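Local coordinates for protein transcriptional regulator (PDB 4YV9) that probably acts as a quorum-sensing transcription factor, binding DNA through a helix-turn-helix domain and SHP peptide pheromones through a helical repeat domain, at residues N50-D53 with T58-E61. Residues are numbered along the deposited sequence; the frame is centred on the assembly and turned at random.
Sequences NLLD and TIDE
Leu52 and Ile59 meet through methyl groups, and this apolar touch carries the contact between helix 45-54 and the start of helix 59-66. Leu52 CD1 lies 3.7 Å from Ile59 CD1 and 3.8 Å from Ile59 CA, which places one leucine methyl against both the branch end and the backbone of the isoleucine. Two torsions explain the meeting. In Leu52, chi1 of -69° sets CG opposite the carbonyl carbon; in Ile59, CG1 extends anti to the backbone N (chi1 -179°), and chi2 of 66° bends CD1 back to the leucine methyl. The backbones stay apart, with Leu52 CA 6.2 Å from Thr58 CA.

No hydrogen bond crosses between the segments; the side-chain bond inside 58-61 runs from Thr58 OG1 to Asp60 OD1 over a short 2.5 Å, approaching nearly along the carboxylate C-O bond. Thr58 occupies the N-cap position, yet its side chain makes no capping bond.

Leu52 also packs on Leu9 of helix 6-15, while Ile59 touches Val63 of the second subunit. Asp53 and Glu61 hydrogen-bond to that subunit as well, through His72 N and Tyr142 N respectively. With 110 Å² buried in all, apolar packing, with no directional bond between the two segments, sets helix 45-54 against helix 59-66, which in turn faces the second subunit.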
ATOM      1  N   ASN B  50     -23.442  -2.218   1.485  1.00 36.29           N
ATOM      2  CA  ASN B  50     -24.212  -1.169   2.157  1.00 38.49           C
ATOM      3  C   ASN B  50     -24.027  -1.232   3.675  1.00 39.43           C
ATOM      4  O   ASN B  50     -23.816  -0.209   4.327  1.00 39.49           O
ATOM      5  CB  ASN B  50     -25.701  -1.307   1.787  1.00 39.26           C
ATOM      6  CG  ASN B  50     -26.577  -0.162   2.329  1.00 38.95           C
ATOM      7  OD1 ASN B  50     -26.195   1.002   2.301  1.00 40.12           O
ATOM      8  ND2 ASN B  50     -27.770  -0.509   2.807  1.00 42.11           N
ATOM      9  N   LEU B  51     -24.116  -2.440   4.230  1.00 38.12           N
ATOM     10  CA  LEU B  51     -23.884  -2.661   5.659  1.00 36.12           C
ATOM     11  C   LEU B  51     -22.482  -2.256   6.066  1.00 33.54           C
ATOM     12  O   LEU B  51     -22.278  -1.569   7.073  1.00 33.96           O
ATOM     13  CB  LEU B  51     -24.097  -4.133   6.028  1.00 36.56           C
ATOM     14  CG  LEU B  51     -25.476  -4.736   5.856  1.00 41.95           C
ATOM     15  CD1 LEU B  51     -25.435  -6.261   6.110  1.00 39.20           C
ATOM     16  CD2 LEU B  51     -26.449  -4.055   6.806  1.00 40.96           C
ATOM     17  N   LEU B  52     -21.507  -2.719   5.295  1.00 37.34           N
ATOM     18  CA  LEU B  52     -20.111  -2.404   5.545  1.00 33.42           C
ATOM     19  C   LEU B  52     -19.830  -0.901   5.509  1.00 36.61           C
ATOM     20  O   LEU B  52     -19.094  -0.369   6.341  1.00 34.51           O
ATOM     21  CB  LEU B  52     -19.239  -3.108   4.514  1.00 34.04           C
ATOM     22  CG  LEU B  52     -19.212  -4.629   4.675  1.00 37.64           C
ATOM     23  CD1 LEU B  52     -18.233  -5.249   3.683  1.00 41.50           C
ATOM     24  CD2 LEU B  52     -18.828  -4.963   6.108  1.00 35.46           C
ATOM     25  N   ASP B  53     -20.394  -0.233   4.514  1.00 35.66           N
ATOM     26  CA  ASP B  53     -20.233   1.207   4.395  1.00 38.02           C
ATOM     27  C   ASP B  53     -20.761   1.921   5.654  1.00 28.35           C
ATOM     28  O   ASP B  53     -20.142   2.872   6.139  1.00 32.13           O
ATOM     29  CB  ASP B  53     -20.939   1.708   3.131  1.00 40.41           C
ATOM     30  CG  ASP B  53     -20.846   3.211   2.966  1.00 42.66           C
ATOM     31  OD1 ASP B  53     -19.755   3.769   3.145  1.00 31.93           O
ATOM     32  OD2 ASP B  53     -21.883   3.845   2.659  1.00 48.28           O
ATOM     33  N   THR B  58     -14.531  -1.146   4.180  1.00 44.13           N
ATOM     34  CA  THR B  58     -14.692  -1.442   2.777  1.00 48.78           C
ATOM     35  C   THR B  58     -14.529  -2.966   2.588  1.00 48.28           C
ATOM     36  O   THR B  58     -13.884  -3.633   3.405  1.00 43.59           O
ATOM     37  CB  THR B  58     -13.694  -0.643   1.954  1.00 48.00           C
ATOM     38  OG1 THR B  58     -13.655  -1.148   0.618  1.00 64.69           O
ATOM     39  CG2 THR B  58     -12.318  -0.722   2.594  1.00 38.75           C
ATOM     40  N   ILE B  59     -15.133  -3.510   1.533  1.00 52.98           N
ATOM     41  CA  ILE B  59     -15.227  -4.962   1.376  1.00 47.58           C
ATOM     42  C   ILE B  59     -13.843  -5.619   1.285  1.00 43.93           C
ATOM     43  O   ILE B  59     -13.687  -6.783   1.638  1.00 54.58           O
ATOM     44  CB  ILE B  59     -16.093  -5.347   0.136  1.00 50.88           C
ATOM     45  CG1 ILE B  59     -16.212  -6.874  -0.025  1.00 48.14           C
ATOM     46  CG2 ILE B  59     -15.547  -4.733  -1.131  1.00 43.07           C
ATOM     47  CD1 ILE B  59     -16.978  -7.568   1.102  1.00 43.10           C
ATOM     48  N   ASP B  60     -12.820  -4.883   0.865  1.00 42.35           N
ATOM     49  CA  ASP B  60     -11.482  -5.497   0.812  1.00 46.13           C
ATOM     50  C   ASP B  60     -10.899  -5.677   2.215  1.00 43.31           C
ATOM     51  O   ASP B  60     -10.217  -6.664   2.505  1.00 45.80           O
ATOM     52  CB  ASP B  60     -10.531  -4.682  -0.065  1.00 52.86           C
ATOM     53  CG  ASP B  60     -10.537  -3.200   0.267  1.00 54.67           C
ATOM     54  OD1 ASP B  60     -11.636  -2.628   0.367  1.00 55.68           O
ATOM     55  OD2 ASP B  60      -9.443  -2.604   0.404  1.00 56.87           O
ATOM     56  N   GLU B  61     -11.189  -4.723   3.088  1.00 45.12           N
ATOM     57  CA  GLU B  61     -10.833  -4.806   4.500  1.00 46.63           C
ATOM     58  C   GLU B  61     -11.572  -5.959   5.204  1.00 45.90           C
ATOM     59  O   GLU B  61     -10.995  -6.684   6.014  1.00 43.37           O
ATOM     60  CB  GLU B  61     -11.151  -3.459   5.182  1.00 48.80           C
ATOM     61  CG  GLU B  61     -10.181  -3.075   6.271  1.00 55.16           C
ATOM     62  CD  GLU B  61     -10.396  -1.675   6.820  1.00 39.98           C
ATOM     63  OE1 GLU B  61     -11.461  -1.050   6.596  1.00 41.71           O
ATOM     64  OE2 GLU B  61      -9.484  -1.198   7.492  1.00 43.43           O
TER